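Long-range contacts in synaptic vesicle membrane protein VAT-1 homolog-like (PDB 4A27), which probably acts as an oxidoreductase of the quinone oxidoreductase branch of the zinc-containing alcohol dehydrogenase family: residues E3-V8 and L20-M25; A24-Q29 and A98-T103; G31-R36 and G70-L75; P64-S69 and V92-W97. All blocks are in the same frame, centred on the assembly; numbering follows the deposited sequence.

Interaction 1: residues E3-V8 and L20-M25; sequences EMRAVV and LFRKAM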
loop_
_atom_site.group_PDB
_atom_site.type_symbol
_atom_site.label_atom_id
_atom_site.label_comp_id
_atom_site.label_asym_id
_atom_site.label_seq_id
_atom_site.Cartn_x
_atom_site.Cartn_y
_atom_site.Cartn_z
ATOM N N GLU A 3 28.838 -18.300 -35.081
ATOM C CA GLU A 3 27.488 -17.982 -34.654
ATOM C C GLU A 3 27.080 -18.859 -33.472
ATOM O O GLU A 3 27.521 -20.007 -33.346
ATOM C CB GLU A 3 26.517 -18.103 -35.815
ATOM C CG GLU A 3 26.853 -17.121 -36.904
ATOM C CD GLU A 3 25.769 -17.044 -37.942
ATOM O OE1 GLU A 3 25.179 -18.099 -38.264
ATOM O OE2 GLU A 3 25.483 -15.928 -38.419
ATOM N N MET A 4 26.219 -18.310 -32.627
ATOM C CA MET A 4 25.807 -18.978 -31.377
ATOM C C MET A 4 24.477 -19.669 -31.632
ATOM O O MET A 4 23.794 -19.297 -32.575
ATOM C CB MET A 4 25.639 -17.961 -30.252
ATOM C CG MET A 4 24.647 -16.825 -30.568
ATOM S SD MET A 4 24.207 -15.902 -29.083
ATOM C CE MET A 4 22.651 -15.015 -29.439
ATOM N N ARG A 5 24.115 -20.649 -30.799
ATOM C CA ARG A 5 22.771 -21.275 -30.856
ATOM C C ARG A 5 21.809 -20.507 -29.986
ATOM O O ARG A 5 22.193 -19.954 -28.954
ATOM C CB ARG A 5 22.773 -22.728 -30.366
ATOM C CG ARG A 5 23.743 -23.652 -31.101
ATOM C CD ARG A 5 23.223 -25.103 -31.131
ATOM N NE ARG A 5 23.138 -25.703 -29.801
ATOM C CZ ARG A 5 22.322 -26.703 -29.465
ATOM N NH1 ARG A 5 21.479 -27.239 -30.346
ATOM N NH2 ARG A 5 22.352 -27.175 -28.225
ATOM N N ALA A 6 20.560 -20.428 -30.426
ATOM C CA ALA A 6 19.546 -19.718 -29.730
ATOM C C ALA A 6 18.184 -20.325 -30.041
ATOM O O ALA A 6 18.046 -21.091 -30.994
ATOM C CB ALA A 6 19.578 -18.240 -30.118
ATOM N N VAL A 7 17.212 -20.064 -29.162
ATOM C CA VAL A 7 15.828 -20.425 -29.422
ATOM C C VAL A 7 15.231 -19.202 -30.119
ATOM O O VAL A 7 15.411 -18.078 -29.663
ATOM C CB VAL A 7 15.034 -20.740 -28.151
ATOM C CG1 VAL A 7 13.561 -21.013 -28.500
ATOM C CG2 VAL A 7 15.638 -21.932 -27.404
ATOM N N VAL A 8 14.576 -19.435 -31.251
ATOM C CA VAL A 8 13.898 -18.390 -31.984
ATOM C C VAL A 8 12.390 -18.670 -31.980
ATOM O O VAL A 8 11.958 -19.826 -32.122
ATOM C CB VAL A 8 14.395 -18.299 -33.447
ATOM C CG1 VAL A 8 13.900 -16.967 -34.060
ATOM C CG2 VAL A 8 15.884 -18.385 -33.503
ATOM N N LEU A 20 15.203 -24.211 -32.769
ATOM C CA LEU A 20 16.599 -23.858 -32.514
ATOM C C LEU A 20 17.247 -23.344 -33.800
ATOM O O LEU A 20 16.925 -23.817 -34.892
ATOM C CB LEU A 20 17.376 -25.047 -31.958
ATOM C CG LEU A 20 17.178 -25.200 -30.448
ATOM C CD1 LEU A 20 17.429 -26.647 -30.034
ATOM C CD2 LEU A 20 18.089 -24.207 -29.685
ATOM N N PHE A 21 18.146 -22.372 -33.661
ATOM C CA PHE A 21 18.843 -21.789 -34.797
ATOM C C PHE A 21 20.114 -21.069 -34.441
ATOM O O PHE A 21 20.422 -20.874 -33.280
ATOM C CB PHE A 21 17.884 -20.820 -35.451
ATOM C CG PHE A 21 16.829 -21.528 -36.213
ATOM C CD1 PHE A 21 17.182 -22.499 -37.144
ATOM C CD2 PHE A 21 15.496 -21.322 -35.943
ATOM C CE1 PHE A 21 16.228 -23.206 -37.810
ATOM C CE2 PHE A 21 14.532 -22.040 -36.622
ATOM C CZ PHE A 21 14.905 -22.981 -37.554
ATOM N N ARG A 22 20.863 -20.679 -35.457
ATOM C CA ARG A 22 22.145 -20.046 -35.232
ATOM C C ARG A 22 22.004 -18.573 -35.396
ATOM O O ARG A 22 21.193 -18.132 -36.180
ATOM C CB ARG A 22 23.171 -20.571 -36.211
ATOM C CG ARG A 22 23.523 -22.024 -35.927
ATOM C CD ARG A 22 24.835 -22.113 -35.142
ATOM N NE ARG A 22 25.110 -23.482 -34.721
ATOM C CZ ARG A 22 25.921 -23.786 -33.718
ATOM N NH1 ARG A 22 26.541 -22.824 -33.029
ATOM N NH2 ARG A 22 26.097 -25.058 -33.394
ATOM N N LYS A 23 22.801 -17.816 -34.657
ATOM C CA LYS A 23 22.677 -16.384 -34.629
ATOM C C LYS A 23 24.029 -15.697 -34.475
ATOM O O LYS A 23 24.946 -16.272 -33.893
ATOM C CB LYS A 23 21.779 -16.055 -33.450
ATOM C CG LYS A 23 21.436 -14.609 -33.236
ATOM C CD LYS A 23 20.200 -14.463 -32.346
ATOM C CE LYS A 23 19.603 -13.067 -32.401
ATOM N NZ LYS A 23 20.655 -12.015 -32.381
ATOM N N ALA A 24 24.147 -14.477 -35.000
ATOM C CA ALA A 24 25.316 -13.635 -34.744
ATOM C C ALA A 24 25.502 -13.447 -33.234
ATOM O O ALA A 24 24.574 -13.078 -32.531
ATOM C CB ALA A 24 25.142 -12.257 -35.427
ATOM N N MET A 25 26.709 -13.680 -32.745
ATOM C CA MET A 25 26.998 -13.415 -31.360
ATOM C C MET A 25 26.956 -11.885 -31.149
ATOM O O MET A 25 27.587 -11.157 -31.891
ATOM C CB MET A 25 28.377 -13.942 -31.004
ATOM C CG MET A 25 28.564 -14.098 -29.517
ATOM S SD MET A 25 30.109 -14.920 -29.168
ATOM C CE MET A 25 29.690 -16.545 -29.819
#
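Arg22 reaches over Arg5 and Glu3 on one face of a two-stranded antiparallel ladder. Its CB lies 3.8 Å from OE1 of Glu3, and a bend at chi2 (-99°) swings CD past the backbone oxygens of Glu3 and Met4. NE lies 3.9 Å from CG of Arg5, and NH1 donates to O of Glu3 at 3.0 Å, a bent bond whose donor stands off the carbonyl plane. CZ rests 3.4 Å from CG of Arg5, this methylene lying over one face of the guanidinium, while NH2 ends beside CD of the same residue. Long aliphatic stems suit arginine to both places, since they pack together while one guanidinium goes to a backbone oxygen and the other to an acid. The charged end of Arg5 turns to Glu320 in a salt bridge. Cutting Arg5 back to an alanine is likely to take the methylene from over the Arg22 guanidinium and leave Glu320 without its positive mate.

On the face shared by Met4, Ala6, Phe21 and Lys23, the extended chain of Met4 and the stem of Lys23, bent only at its last torsion, run side by side, with CE of Met4 3.8 Å from CD of Lys23. CG2 of Val8 meets the edge of the Phe21 ring. Backbone bonds join Met4 with Lys23 in both directions, N of Met4 to O of Lys23 measuring 2.7 Å, and a second reciprocal pair joins Ala6 with Phe21, flanking the non-hydrogen-bonded pair of Arg5 and Arg22. This is the regular register of an antiparallel beta hairpin, of strands 4-9 and 18-23.

Interaction 2: residues A24-Q29 and A98-T103; sequences AMPEPQ and AEVVCT
With CG anti to the backbone N (chi1 -162°), the side chain of Met25 reaches across Val100 at a slant, and a turn at chi3 (-68°) keeps its sulfur and methyl close to the same residue. CG of Met25 lies 4.0 Å from CB of Val100, while SD and CE settle near CG2. The flexible thioether can thus follow the branched surface of valine, whose two methyls offer it a broad apolar patch. In Cys102, chi1 of -74° sets SG beside its own backbone N and directs it at the 26-28 chain. There SG of Cys102 lies 3.4 Å from C of Glu27 and 3.5 Å from N of Pro28, against the peptide that links these two residues.

Both prolines add ring carbons to this small nest around the sulfur. CB of Pro26 and CD of Pro28 each come within 4.0 Å of SG of Cys102, and CD of Pro26 also approaches CG1 of Val100, more loosely, at 4.4 Å. Proline suits a segment that runs beside a strand without pairing with it, because it has no backbone N-H to offer and presents a compact hydrocarbon ring. No hydrogen bond joins the two segments, and the contact is small and lies near the surface. The carboxylate of Glu27 is held instead by a salt bridge to Lys34 on strand 32-42. What results is an irregular, proline-rich connection between strands 18-23 and 32-42, laid by van der Waals packing over strand 100-104, a strand of the GroES-like domain of the alcohol dehydrogenase fold.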
loop_
_atom_site.group_PDB
_atom_site.type_symbol
_atom_site.label_atom_id
_atom_site.label_comp_id
_atom_site.label_asym_id
_atom_site.label_seq_id
_atom_site.Cartn_x
_atom_site.Cartn_y
_atom_site.Cartn_z
ATOM N N ALA A 24 24.147 -14.477 -35.000
ATOM C CA ALA A 24 25.316 -13.635 -34.744
ATOM C C ALA A 24 25.502 -13.447 -33.234
ATOM O O ALA A 24 24.574 -13.078 -32.531
ATOM C CB ALA A 24 25.142 -12.257 -35.427
ATOM N N MET A 25 26.709 -13.680 -32.745
ATOM C CA MET A 25 26.998 -13.415 -31.360
ATOM C C MET A 25 26.956 -11.885 -31.149
ATOM O O MET A 25 27.587 -11.157 -31.891
ATOM C CB MET A 25 28.377 -13.942 -31.004
ATOM C CG MET A 25 28.564 -14.098 -29.517
ATOM S SD MET A 25 30.109 -14.920 -29.168
ATOM C CE MET A 25 29.690 -16.545 -29.819
ATOM N N PRO A 26 26.203 -11.393 -30.153
ATOM C CA PRO A 26 26.241 -9.949 -29.919
ATOM C C PRO A 26 27.544 -9.524 -29.216
ATOM O O PRO A 26 28.224 -10.357 -28.627
ATOM C CB PRO A 26 25.025 -9.711 -29.027
ATOM C CG PRO A 26 24.869 -10.990 -28.275
ATOM C CD PRO A 26 25.308 -12.085 -29.211
ATOM N N GLU A 27 27.906 -8.250 -29.331
ATOM C CA GLU A 27 29.054 -7.705 -28.616
ATOM C C GLU A 27 28.568 -6.567 -27.729
ATOM O O GLU A 27 27.588 -5.901 -28.053
ATOM C CB GLU A 27 30.157 -7.218 -29.589
ATOM C CG GLU A 27 30.931 -8.339 -30.315
ATOM C CD GLU A 27 31.695 -9.277 -29.360
ATOM O OE1 GLU A 27 32.173 -8.826 -28.299
ATOM O OE2 GLU A 27 31.826 -10.480 -29.671
ATOM N N PRO A 28 29.240 -6.346 -26.586
ATOM C CA PRO A 28 28.764 -5.386 -25.593
ATOM C C PRO A 28 28.973 -3.930 -26.008
ATOM O O PRO A 28 30.077 -3.539 -26.349
ATOM C CB PRO A 28 29.606 -5.727 -24.350
ATOM C CG PRO A 28 30.852 -6.275 -24.894
ATOM C CD PRO A 28 30.418 -7.079 -26.101
ATOM N N GLN A 29 27.904 -3.144 -25.964
ATOM C CA GLN A 29 27.985 -1.719 -26.198
ATOM C C GLN A 29 28.482 -1.028 -24.931
ATOM O O GLN A 29 28.705 -1.687 -23.912
ATOM C CB GLN A 29 26.606 -1.191 -26.589
ATOM C CG GLN A 29 26.002 -1.914 -27.776
ATOM C CD GLN A 29 25.135 -0.995 -28.627
ATOM O OE1 GLN A 29 23.904 -1.007 -28.520
ATOM N NE2 GLN A 29 25.777 -0.173 -29.458
ATOM N N ALA A 98 19.725 -18.014 -25.294
ATOM C CA ALA A 98 20.823 -18.124 -26.247
ATOM C C ALA A 98 22.098 -18.416 -25.459
ATOM O O ALA A 98 22.149 -18.232 -24.232
ATOM C CB ALA A 98 20.972 -16.835 -27.068
ATOM N N GLU A 99 23.113 -18.897 -26.157
ATOM C CA GLU A 99 24.393 -19.198 -25.550
ATOM C C GLU A 99 25.112 -17.963 -25.037
ATOM O O GLU A 99 25.930 -18.067 -24.118
ATOM C CB GLU A 99 25.285 -19.974 -26.551
ATOM C CG GLU A 99 24.786 -21.397 -26.766
ATOM C CD GLU A 99 25.572 -22.211 -27.791
ATOM O OE1 GLU A 99 25.955 -21.668 -28.854
ATOM O OE2 GLU A 99 25.766 -23.417 -27.528
ATOM N N VAL A 100 24.857 -16.810 -25.659
ATOM C CA VAL A 100 25.475 -15.539 -25.262
ATOM C C VAL A 100 24.460 -14.401 -25.295
ATOM O O VAL A 100 23.569 -14.350 -26.168
ATOM C CB VAL A 100 26.700 -15.162 -26.189
ATOM C CG1 VAL A 100 27.361 -13.886 -25.740
ATOM C CG2 VAL A 100 27.761 -16.286 -26.229
ATOM N N VAL A 101 24.613 -13.510 -24.314
ATOM C CA VAL A 101 23.699 -12.413 -24.028
ATOM C C VAL A 101 24.507 -11.164 -23.695
ATOM O O VAL A 101 25.467 -11.218 -22.926
ATOM C CB VAL A 101 22.753 -12.796 -22.810
ATOM C CG1 VAL A 101 22.326 -11.604 -22.024
ATOM C CG2 VAL A 101 21.516 -13.580 -23.303
ATOM N N CYS A 102 24.095 -10.030 -24.234
ATOM C CA CYS A 102 24.598 -8.744 -23.802
ATOM C C CYS A 102 23.452 -7.994 -23.122
ATOM O O CYS A 102 22.309 -8.058 -23.575
ATOM C CB CYS A 102 25.163 -7.952 -24.996
ATOM S SG CYS A 102 26.793 -8.589 -25.588
ATOM N N THR A 103 23.747 -7.317 -22.012
ATOM C CA THR A 103 22.717 -6.563 -21.269
ATOM C C THR A 103 23.363 -5.417 -20.463
ATOM O O THR A 103 24.517 -5.550 -19.999
ATOM C CB THR A 103 21.892 -7.515 -20.310
ATOM O OG1 THR A 103 20.636 -6.908 -19.930
ATOM C CG2 THR A 103 22.712 -7.893 -19.071
#

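Interaction 3: residues G31-R36 and G70-L75; sequences GELKIR and GIVEAL. With EDO (1,2-ethanediol), chain D.
Glu73 stands between Lys34 and Arg36 and divides its two carboxylate oxygens between them. NE of Arg36 donates to OE1 of Glu73 at 2.9 Å, nearly straight (164°) and in the guanidinium plane, reaching the syn side of the oxygen. NH2 adds a weak bond to the same atom, and NH1 a weak one to O2 of a bound ethanediol, probably from the crystallisation liquor. Bends at chi2 and chi3 (66° and 76°) fold Arg36 back so that NE faces the acid. The fully extended Lys34 makes a long salt bridge, NZ to OE2 of Glu73 at 3.7 Å; its stronger partner is Glu27.

The backbone is equally well supplied. N of Lys34 donates to O of Ala74, while O of Lys34 receives N of Glu73 at 2.9 Å and, weakly, N of Ala74: a classic beta bulge, which shifts the antiparallel register by one residue. Arg36 and Ile71 exchange bonds in both directions. Gly70 suits its place because a CB there would clash with O of Arg36, which its CA approaches to 3.2 Å.

A leucine in place of Arg36 would probably leave OE1 of Glu73 without its main cationic mate and the carboxylate freer to turn. With lysine on one oxygen and arginine on the other, Glu73 is likely to stay ionised, and the network probably balances the charges of Lys34 and Arg36 beside the bulge.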
loop_
_atom_site.group_PDB
_atom_site.type_symbol
_atom_site.label_atom_id
_atom_site.label_comp_id
_atom_site.label_asym_id
_atom_site.label_seq_id
_atom_site.Cartn_x
_atom_site.Cartn_y
_atom_site.Cartn_z
ATOM N N GLY A 31 28.608 0.483 -21.470
ATOM C CA GLY A 31 27.778 0.217 -20.293
ATOM C C GLY A 31 27.075 -1.139 -20.259
ATOM O O GLY A 31 26.242 -1.363 -19.383
ATOM N N GLU A 32 27.402 -2.040 -21.194
ATOM C CA GLU A 32 26.830 -3.392 -21.217
ATOM C C GLU A 32 27.922 -4.369 -20.838
ATOM O O GLU A 32 29.097 -4.013 -20.838
ATOM C CB GLU A 32 26.298 -3.749 -22.605
ATOM C CG GLU A 32 25.119 -2.895 -23.064
ATOM C CD GLU A 32 24.509 -3.408 -24.367
ATOM O OE1 GLU A 32 25.230 -4.062 -25.164
ATOM O OE2 GLU A 32 23.303 -3.160 -24.589
ATOM N N LEU A 33 27.548 -5.588 -20.470
ATOM C CA LEU A 33 28.514 -6.671 -20.505
ATOM C C LEU A 33 27.964 -7.868 -21.277
ATOM O O LEU A 33 26.773 -7.930 -21.589
ATOM C CB LEU A 33 29.057 -7.022 -19.113
ATOM C CG LEU A 33 28.100 -7.242 -17.954
ATOM C CD1 LEU A 33 27.587 -8.658 -18.066
ATOM C CD2 LEU A 33 28.764 -7.005 -16.609
ATOM N N LYS A 34 28.883 -8.757 -21.642
ATOM C CA LYS A 34 28.606 -9.935 -22.426
ATOM C C LYS A 34 28.680 -11.127 -21.498
ATOM O O LYS A 34 29.674 -11.291 -20.771
ATOM C CB LYS A 34 29.664 -10.062 -23.522
ATOM C CG LYS A 34 29.467 -11.220 -24.492
ATOM C CD LYS A 34 30.687 -11.310 -25.441
ATOM C CE LYS A 34 30.644 -12.497 -26.400
ATOM N NZ LYS A 34 31.796 -12.471 -27.377
ATOM N N ILE A 35 27.639 -11.962 -21.541
ATOM C CA ILE A 35 27.489 -13.105 -20.636
ATOM C C ILE A 35 27.396 -14.393 -21.426
ATOM O O ILE A 35 26.584 -14.521 -22.365
ATOM C CB ILE A 35 26.181 -13.001 -19.717
ATOM C CG1 ILE A 35 26.260 -11.818 -18.765
ATOM C CG2 ILE A 35 26.032 -14.307 -18.906
ATOM C CD1 ILE A 35 24.985 -11.506 -17.940
ATOM N N ARG A 36 28.231 -15.353 -21.040
ATOM C CA ARG A 36 28.211 -16.707 -21.585
ATOM C C ARG A 36 27.187 -17.445 -20.731
ATOM O O ARG A 36 27.435 -17.675 -19.550
ATOM C CB ARG A 36 29.613 -17.331 -21.476
ATOM C CG ARG A 36 29.727 -18.844 -21.759
ATOM C CD ARG A 36 29.426 -19.227 -23.196
ATOM N NE ARG A 36 30.578 -18.874 -24.037
ATOM C CZ ARG A 36 30.818 -19.351 -25.255
ATOM N NH1 ARG A 36 29.997 -20.224 -25.835
ATOM N NH2 ARG A 36 31.903 -18.944 -25.903
ATOM N N GLY A 70 25.132 -16.816 -15.865
ATOM C CA GLY A 70 26.295 -17.320 -16.559
ATOM C C GLY A 70 27.582 -16.596 -16.145
ATOM O O GLY A 70 27.681 -16.053 -15.037
ATOM N N ILE A 71 28.570 -16.616 -17.041
ATOM C CA ILE A 71 29.931 -16.099 -16.781
ATOM C C ILE A 71 30.199 -14.872 -17.659
ATOM O O ILE A 71 29.896 -14.895 -18.857
ATOM C CB ILE A 71 30.987 -17.206 -17.034
ATOM C CG1 ILE A 71 30.755 -18.367 -16.076
ATOM C CG2 ILE A 71 32.421 -16.695 -16.849
ATOM C CD1 ILE A 71 31.734 -19.559 -16.289
ATOM N N VAL A 72 30.651 -13.780 -17.036
ATOM C CA VAL A 72 31.062 -12.588 -17.767
ATOM C C VAL A 72 32.245 -12.939 -18.647
ATOM O O VAL A 72 33.333 -13.329 -18.170
ATOM C CB VAL A 72 31.473 -11.420 -16.841
ATOM C CG1 VAL A 72 31.909 -10.204 -17.675
ATOM C CG2 VAL A 72 30.350 -11.057 -15.898
ATOM N N GLU A 73 32.014 -12.798 -19.944
ATOM C CA GLU A 73 32.991 -13.167 -20.963
ATOM C C GLU A 73 33.668 -11.940 -21.579
ATOM O O GLU A 73 34.747 -12.066 -22.122
ATOM C CB GLU A 73 32.303 -14.016 -22.035
ATOM C CG GLU A 73 33.178 -14.425 -23.184
ATOM C CD GLU A 73 32.591 -15.573 -23.973
ATOM O OE1 GLU A 73 32.457 -16.687 -23.416
ATOM O OE2 GLU A 73 32.245 -15.356 -25.150
ATOM N N ALA A 74 33.025 -10.771 -21.521
ATOM C CA ALA A 74 33.645 -9.522 -21.999
ATOM C C ALA A 74 32.933 -8.269 -21.458
ATOM O O ALA A 74 31.716 -8.294 -21.197
ATOM C CB ALA A 74 33.688 -9.493 -23.538
ATOM N N LEU A 75 33.698 -7.181 -21.294
ATOM C CA LEU A 75 33.186 -5.900 -20.775
ATOM C C LEU A 75 33.010 -4.879 -21.886
ATOM O O LEU A 75 33.787 -4.848 -22.827
ATOM C CB LEU A 75 34.129 -5.314 -19.722
ATOM C CG LEU A 75 34.413 -6.220 -18.517
ATOM C CD1 LEU A 75 35.132 -5.458 -17.402
ATOM C CD2 LEU A 75 33.134 -6.822 -17.991
HETATM C C1 EDO D . 28.790 -24.249 -22.968
HETATM O O1 EDO D . 28.576 -23.170 -22.034
HETATM C C2 EDO D . 27.887 -24.131 -24.207
HETATM O O2 EDO D . 27.986 -22.806 -24.773
#

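Interaction 4: residues P64-S69 and V92-W97; sequences PGFECS and VNYNAW
Pro64 and Gly65 pack over one face of the Trp97 indole, in the tightest part of the contact. CB of Pro64 stands 3.9 Å from the centroid of the six-membered ring and CA of Gly65 3.7 Å from that of the five-membered ring, two CH-pi contacts side by side. Only a residue without a side chain fits at Gly65, since a CB would collide with CD1 of Trp97 and, at this positive phi (105°), crowd the oxygen of the preceding residue. The backbone N of Trp97 donates to O of Pro64 at 3.0 Å, in the carbonyl plane. Beside it, CB of the small Ala96 comes within 3.2 Å of O of Gly65, an atom that also accepts N of Ala96 from above its carbonyl plane.

These bonds tie the entry of strand 67-75 to the loop between strands 87-91 and 100-104, in the GroES-like part of the alcohol dehydrogenase fold. Helix 322-330 borders the indole through Val322 and Met326.

Toward Tyr94 the packing becomes more aromatic and the surroundings less closed. The edge of Phe66 points at the face of Tyr94 in an edge-to-face pair, centroids 4.8 Å apart and planes at 58°, while O of Val92 lies at the Phe66 ring edge. The exposed Asn93, centre of an inverse gamma turn, adds little more than OD1, 4.1 Å from CE1 of Phe66. Elsewhere a water replaces direct touch: it accepts from NE1 of Trp97 and donates to O of Glu67 at 2.6 Å.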
loop_
_atom_site.group_PDB
_atom_site.type_symbol
_atom_site.label_atom_id
_atom_site.label_comp_id
_atom_site.label_asym_id
_atom_site.label_seq_id
_atom_site.Cartn_x
_atom_site.Cartn_y
_atom_site.Cartn_z
ATOM N N PRO A 64 13.255 -15.327 -27.272
ATOM C CA PRO A 64 12.576 -15.060 -25.986
ATOM C C PRO A 64 13.480 -15.147 -24.748
ATOM O O PRO A 64 14.661 -15.477 -24.863
ATOM C CB PRO A 64 11.559 -16.191 -25.876
ATOM C CG PRO A 64 11.628 -16.946 -27.157
ATOM C CD PRO A 64 12.963 -16.685 -27.751
ATOM N N GLY A 65 12.895 -14.806 -23.596
ATOM C CA GLY A 65 13.486 -15.012 -22.282
ATOM C C GLY A 65 14.004 -13.744 -21.653
ATOM O O GLY A 65 14.620 -12.903 -22.336
ATOM N N PHE A 66 13.812 -13.634 -20.340
ATOM C CA PHE A 66 14.104 -12.407 -19.585
ATOM C C PHE A 66 15.118 -12.566 -18.444
ATOM O O PHE A 66 15.475 -11.587 -17.789
ATOM C CB PHE A 66 12.813 -11.869 -18.997
ATOM C CG PHE A 66 11.820 -11.485 -20.036
ATOM C CD1 PHE A 66 11.977 -10.318 -20.771
ATOM C CD2 PHE A 66 10.758 -12.300 -20.324
ATOM C CE1 PHE A 66 11.080 -9.973 -21.759
ATOM C CE2 PHE A 66 9.852 -11.954 -21.301
ATOM C CZ PHE A 66 10.021 -10.786 -22.023
ATOM N N GLU A 67 15.551 -13.794 -18.187
ATOM C CA GLU A 67 16.262 -14.110 -16.927
ATOM C C GLU A 67 17.267 -15.165 -17.260
ATOM O O GLU A 67 16.916 -16.152 -17.870
ATOM C CB GLU A 67 15.230 -14.635 -15.939
ATOM C CG GLU A 67 15.708 -15.213 -14.645
ATOM C CD GLU A 67 14.516 -15.702 -13.816
ATOM O OE1 GLU A 67 13.537 -16.270 -14.381
ATOM O OE2 GLU A 67 14.556 -15.454 -12.619
ATOM N N CYS A 68 18.523 -14.961 -16.883
ATOM C CA CYS A 68 19.546 -15.921 -17.147
ATOM C C CYS A 68 20.641 -15.823 -16.099
ATOM O O CYS A 68 20.667 -14.892 -15.283
ATOM C CB CYS A 68 20.134 -15.694 -18.548
ATOM S SG CYS A 68 21.177 -14.176 -18.658
ATOM N N SER A 69 21.543 -16.807 -16.122
ATOM C CA SER A 69 22.777 -16.737 -15.323
ATOM C C SER A 69 23.926 -17.266 -16.173
ATOM O O SER A 69 23.735 -18.045 -17.108
ATOM C CB SER A 69 22.656 -17.548 -14.028
ATOM O OG SER A 69 22.499 -18.942 -14.318
ATOM N N VAL A 92 17.219 -9.505 -18.736
ATOM C CA VAL A 92 17.526 -9.066 -20.070
ATOM C C VAL A 92 16.212 -8.908 -20.797
ATOM O O VAL A 92 15.271 -9.675 -20.559
ATOM C CB VAL A 92 18.539 -10.022 -20.767
ATOM C CG1 VAL A 92 18.013 -11.392 -20.852
ATOM C CG2 VAL A 92 18.884 -9.499 -22.170
ATOM N N ASN A 93 16.109 -7.845 -21.591
ATOM C CA ASN A 93 14.851 -7.503 -22.224
ATOM C C ASN A 93 14.758 -8.335 -23.478
ATOM O O ASN A 93 15.088 -7.882 -24.563
ATOM C CB ASN A 93 14.775 -5.983 -22.511
ATOM C CG ASN A 93 13.365 -5.507 -22.872
ATOM O OD1 ASN A 93 12.401 -6.266 -22.873
ATOM N ND2 ASN A 93 13.248 -4.222 -23.161
ATOM N N TYR A 94 14.310 -9.575 -23.313
ATOM C CA TYR A 94 14.318 -10.592 -24.392
ATOM C C TYR A 94 15.732 -11.037 -24.601
ATOM O O TYR A 94 16.664 -10.503 -23.976
ATOM C CB TYR A 94 13.728 -10.078 -25.724
ATOM C CG TYR A 94 12.267 -9.792 -25.654
ATOM C CD1 TYR A 94 11.334 -10.801 -25.842
ATOM C CD2 TYR A 94 11.809 -8.527 -25.374
ATOM C CE1 TYR A 94 9.971 -10.557 -25.746
ATOM C CE2 TYR A 94 10.451 -8.269 -25.264
ATOM C CZ TYR A 94 9.537 -9.290 -25.449
ATOM O OH TYR A 94 8.179 -9.008 -25.362
ATOM N N ASN A 95 15.892 -12.046 -25.446
ATOM C CA ASN A 95 17.230 -12.530 -25.861
ATOM C C ASN A 95 17.985 -13.373 -24.848
ATOM O O ASN A 95 19.127 -13.728 -25.091
ATOM C CB ASN A 95 18.136 -11.389 -26.338
ATOM C CG ASN A 95 17.614 -10.728 -27.588
ATOM O OD1 ASN A 95 17.454 -11.368 -28.601
ATOM N ND2 ASN A 95 17.329 -9.450 -27.513
ATOM N N ALA A 96 17.329 -13.781 -23.771
ATOM C CA ALA A 96 17.986 -14.614 -22.776
ATOM C C ALA A 96 18.187 -16.065 -23.231
ATOM O O ALA A 96 19.138 -16.685 -22.789
ATOM C CB ALA A 96 17.226 -14.581 -21.456
ATOM N N TRP A 97 17.320 -16.611 -24.087
ATOM C CA TRP A 97 17.440 -18.018 -24.484
ATOM C C TRP A 97 18.463 -18.281 -25.596
ATOM O O TRP A 97 18.118 -18.771 -26.667
ATOM C CB TRP A 97 16.081 -18.604 -24.894
ATOM C CG TRP A 97 15.073 -18.589 -23.789
ATOM C CD1 TRP A 97 15.293 -18.262 -22.469
ATOM C CD2 TRP A 97 13.702 -18.999 -23.868
ATOM N NE1 TRP A 97 14.134 -18.405 -21.748
ATOM C CE2 TRP A 97 13.140 -18.834 -22.577
ATOM C CE3 TRP A 97 12.876 -19.423 -24.918
ATOM C CZ2 TRP A 97 11.799 -19.112 -22.296
ATOM C CZ3 TRP A 97 11.561 -19.702 -24.650
ATOM C CH2 TRP A 97 11.025 -19.535 -23.344
HETATM O O HOH W 1 14.984 -16.720 -19.484
#

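How the interactions relate
All four contacts lie on the same side of the chain's centre, in its N-terminal part. Interaction 1 closes the hairpin of strands 4-9 and 18-23 and shares Ala24 and Met25 with interaction 2, which carries the chain on over strand 100-104. Interactions 2 and 3, with centres about 8 Å apart, meet on neighbouring strands 100-104 and 32-42, where Glu27 pairs with Lys34. Both interactions 3 and 4 use strand 67-75, at opposite ends, and are nested within the loop that interaction 2 closes. The centres of interactions 1 and 3 are the farthest apart, about 17 Å. Together the contacts tie the N-terminal hairpin to the mixed sheet of the GroES-like domain and to the loop 92-97.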